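PDB 3MZV: decaprenyl diphosphate synthase from Rhodobacter capsulatus, which probably builds long all-trans polyprenyl diphosphates for quinone side chains by repeatedly adding isopentenyl diphosphate to an allylic primer, with magnesium as cofactor. Local coordinates for residues L144-A147 against S148-A152; G178-A181 against A182-A186. All coordinates share one frame; numbering follows the deposited sequence.

Contact 1 (L144-A147 against S148-A152)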
loop_
_atom_site.group_PDB
_atom_site.type_symbol
_atom_site.label_atom_id
_atom_site.label_comp_id
_atom_site.label_asym_id
_atom_site.label_seq_id
_atom_site.Cartn_x
_atom_site.Cartn_y
_atom_site.Cartn_z
ATOM N N LEU B 144 -0.035 8.335 -11.332
ATOM C CA LEU B 144 0.302 8.265 -9.920
ATOM C C LEU B 144 0.286 6.817 -9.410
ATOM O O LEU B 144 1.126 6.452 -8.573
ATOM C CB LEU B 144 -0.600 9.180 -9.136
ATOM C CG LEU B 144 -0.398 10.704 -9.288
ATOM C CD1 LEU B 144 -1.450 11.453 -8.524
ATOM C CD2 LEU B 144 0.963 11.110 -8.808
ATOM N N ALA B 145 -0.601 5.974 -9.954
ATOM C CA ALA B 145 -0.596 4.544 -9.645
ATOM C C ALA B 145 0.664 3.874 -10.124
ATOM O O ALA B 145 1.311 3.087 -9.406
ATOM C CB ALA B 145 -1.880 3.830 -10.253
ATOM N N ASN B 146 1.003 4.138 -11.384
ATOM C CA ASN B 146 2.237 3.609 -11.929
ATOM C C ASN B 146 3.469 4.034 -11.113
ATOM O O ASN B 146 4.312 3.198 -10.757
ATOM C CB ASN B 146 2.381 4.014 -13.405
ATOM C CG ASN B 146 3.686 3.501 -14.017
ATOM O OD1 ASN B 146 3.814 2.320 -14.295
ATOM N ND2 ASN B 146 4.667 4.417 -14.215
ATOM N N ALA B 147 3.559 5.297 -10.785
ATOM C CA ALA B 147 4.687 5.766 -9.986
ATOM C C ALA B 147 4.765 5.030 -8.636
ATOM O O ALA B 147 5.829 4.799 -8.117
ATOM C CB ALA B 147 4.570 7.242 -9.746
ATOM N N SER B 148 3.612 4.725 -8.040
ATOM C CA SER B 148 3.576 4.004 -6.780
ATOM C C SER B 148 4.117 2.622 -6.945
ATOM O O SER B 148 4.868 2.143 -6.074
ATOM C CB SER B 148 2.186 4.004 -6.201
ATOM O OG SER B 148 1.754 5.329 -5.938
ATOM N N ALA B 149 3.760 1.968 -8.054
ATOM C CA ALA B 149 4.268 0.671 -8.374
ATOM C C ALA B 149 5.812 0.735 -8.554
ATOM O O ALA B 149 6.549 -0.123 -8.072
ATOM C CB ALA B 149 3.665 0.173 -9.689
ATOM N N VAL B 150 6.235 1.729 -9.313
ATOM C CA VAL B 150 7.649 1.963 -9.634
ATOM C C VAL B 150 8.487 2.250 -8.361
ATOM O O VAL B 150 9.639 1.806 -8.251
ATOM C CB VAL B 150 7.741 3.092 -10.670
ATOM C CG1 VAL B 150 9.154 3.694 -10.743
ATOM C CG2 VAL B 150 7.290 2.541 -12.017
ATOM N N ILE B 151 7.916 2.939 -7.396
ATOM C CA ILE B 151 8.567 3.123 -6.100
ATOM C C ILE B 151 8.789 1.790 -5.423
ATOM O O ILE B 151 9.900 1.456 -5.071
ATOM C CB ILE B 151 7.772 4.047 -5.161
ATOM C CG1 ILE B 151 7.776 5.478 -5.682
ATOM C CG2 ILE B 151 8.365 3.983 -3.743
ATOM C CD1 ILE B 151 6.775 6.439 -5.000
ATOM N N ALA B 152 7.729 0.983 -5.273
ATOM C CA ALA B 152 7.862 -0.323 -4.658
ATOM C C ALA B 152 8.874 -1.203 -5.375
ATOM O O ALA B 152 9.678 -1.882 -4.726
ATOM C CB ALA B 152 6.520 -1.025 -4.570
#
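S148 reaches back one turn to L144 and takes hold of it twice. This is a run of regular alpha-helix, a little over two turns long, inside helix 138-161, one of the long helices of the all-helical isoprenoid synthase fold. The peptide N of S148 donates to L144 O at 3.1 Å, and the hydroxyl OG of S148 adds a second bond to the same O at 2.9 Å. The two donors come at that carbonyl from opposite faces of its plane, tilted some 25 to 32° from it. OG can do this because it stands beside its own backbone N and anti to its carbonyl carbon (chi1 -61°), which swings it back toward the preceding turn. Around this pair the packing is close: F125 of helix 114-133, I85 of helix 74-96 and A126 of the second subunit all lie against S148. The hydroxyl is buried here, and its bond to L144 O gives it a partner within the helix. An alanine here would keep the backbone bond but would probably leave L144 O with a single grip from this residue and a small gap where OG had been.

The chain continues with A149 N to A145 O and I151 N to A147 O, both regular helical bonds. The touch between N146 and V150 is looser. Their side chains cross at an angle, and the amide ND2 of N146 lies 3.9 Å from V150 CG2; V150 packs also on A182 of helix 169-194. The amide's main polar tie points elsewhere, from OD1 to NH1 of R127 of the second subunit. Beneath this pair the backbone is firm: V150 N sits 2.8 Å from N146 O and almost in line with its C=O, while V150 CG2 rests 3.3 Å from that same oxygen.

Contact 2 (G178-A181 against A182-A186)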
loop_
_atom_site.group_PDB
_atom_site.type_symbol
_atom_site.label_atom_id
_atom_site.label_comp_id
_atom_site.label_asym_id
_atom_site.label_seq_id
_atom_site.Cartn_x
_atom_site.Cartn_y
_atom_site.Cartn_z
ATOM N N GLY B 178 13.473 4.746 -9.618
ATOM C CA GLY B 178 12.264 4.135 -9.080
ATOM C C GLY B 178 11.893 4.636 -7.695
ATOM O O GLY B 178 10.776 5.103 -7.471
ATOM N N LYS B 179 12.841 4.547 -6.776
ATOM C CA LYS B 179 12.649 4.867 -5.363
ATOM C C LYS B 179 12.388 6.347 -5.070
ATOM O O LYS B 179 11.813 6.698 -4.039
ATOM C CB LYS B 179 13.939 4.504 -4.639
ATOM C CG LYS B 179 13.836 4.302 -3.186
ATOM C CD LYS B 179 15.081 4.727 -2.383
ATOM C CE LYS B 179 16.421 4.669 -3.084
ATOM N NZ LYS B 179 17.514 5.068 -2.125
ATOM N N THR B 180 12.969 7.224 -5.896
ATOM C CA THR B 180 12.973 8.657 -5.594
ATOM C C THR B 180 12.511 9.524 -6.756
ATOM O O THR B 180 11.627 10.388 -6.563
ATOM C CB THR B 180 14.344 9.157 -5.086
ATOM O OG1 THR B 180 14.643 8.547 -3.820
ATOM C CG2 THR B 180 14.332 10.713 -4.912
ATOM N N ALA B 181 13.089 9.334 -7.949
ATOM C CA ALA B 181 12.801 10.261 -9.056
ATOM C C ALA B 181 11.382 10.114 -9.587
ATOM O O ALA B 181 10.799 11.104 -10.015
ATOM C CB ALA B 181 13.770 10.075 -10.206
ATOM N N ALA B 182 10.865 8.881 -9.570
ATOM C CA ALA B 182 9.565 8.577 -10.168
ATOM C C ALA B 182 8.465 9.409 -9.563
ATOM O O ALA B 182 7.582 9.827 -10.283
ATOM C CB ALA B 182 9.236 7.094 -10.068
ATOM N N LEU B 183 8.513 9.669 -8.261
ATOM C CA LEU B 183 7.492 10.489 -7.650
ATOM C C LEU B 183 7.661 11.955 -7.942
ATOM O O LEU B 183 6.660 12.685 -8.045
ATOM C CB LEU B 183 7.355 10.226 -6.149
ATOM C CG LEU B 183 6.153 10.778 -5.378
ATOM C CD1 LEU B 183 4.824 10.302 -6.015
ATOM C CD2 LEU B 183 6.259 10.426 -3.851
ATOM N N PHE B 184 8.909 12.425 -8.047
ATOM C CA PHE B 184 9.160 13.830 -8.444
ATOM C C PHE B 184 8.661 14.067 -9.873
ATOM O O PHE B 184 8.005 15.052 -10.140
ATOM C CB PHE B 184 10.675 14.165 -8.478
ATOM C CG PHE B 184 11.281 14.522 -7.179
ATOM C CD1 PHE B 184 11.255 13.665 -6.117
ATOM C CD2 PHE B 184 12.056 15.663 -7.074
ATOM C CE1 PHE B 184 11.910 13.986 -4.921
ATOM C CE2 PHE B 184 12.717 15.962 -5.902
ATOM C CZ PHE B 184 12.608 15.140 -4.815
ATOM N N SER B 185 8.997 13.172 -10.797
ATOM C CA SER B 185 8.545 13.296 -12.173
ATOM C C SER B 185 7.016 13.172 -12.330
ATOM O O SER B 185 6.415 13.933 -13.109
ATOM C CB SER B 185 9.245 12.318 -13.130
ATOM O OG SER B 185 9.118 10.944 -12.800
ATOM N N ALA B 186 6.417 12.228 -11.621
ATOM C CA ALA B 186 4.940 12.125 -11.567
ATOM C C ALA B 186 4.330 13.424 -11.057
ATOM O O ALA B 186 3.314 13.919 -11.614
ATOM C CB ALA B 186 4.473 10.893 -10.659
HETATM O O HOH W 1 9.864 7.804 -6.580
#
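F184 lays its ring beside T180, the two side chains running the same way, with CE1 4.1 Å from T180 CG2 and CD1 3.3 Å from T180 O. One residue further on, the helix is regular again: S185 N donates to A181 O at 2.9 Å, nearly straight at 173°. Before that, helix 169-194 is opened into a wider, pi-type turn. G178 O does not face a peptide N here; the nearest atom of 182-186 is A182 CB, at 3.6 Å. A water bridges the opened turn, donating to G178 O at 3.0 Å and accepting from L183 N at 2.9 Å.

Further out, T180 is held by Q217 of helix 199-224, which bonds its OG1. With CG2 anti to the backbone N and OG1 on the other branch (chi1 -65°), the methyl is left for the phenyl ring and the hydroxyl for the glutamine. The F184 ring meets F216 at about 55° and also packs on R57 and L60 of helix 56-67. In relatives of this family a Lys-Thr pair and a glutamine at such a wide turn line the reaction cavity and are thought to help stabilise the allylic cation; K179, T180 and Q217 probably do the same here. For the widened turn itself, the chemistry implies that one water satisfies the two peptide groups, G178 O and L183 N, left without helical partners.

How the contacts relate
From the N terminus, contact 1 comes first, about two turns in the middle of helix 138-161; the chain then leaves that helix and returns as helix 169-194, where contact 2 again joins neighbouring turns over a similar length. They run in series, so neither nests in nor crosses the other, and neither spans a loop. What joins them is the packing of these two successive helices, which run antiparallel: A147 CB meets A186 CB at 3.8 Å, V150 CG1 meets A182 CB at 3.5 Å, and I151 CG1 packs on G178 O. Contact 1 also faces the second subunit, whereas contact 2 looks inward to helices 56-67 and 199-224, so the pair connects dimer interface to bundle interior.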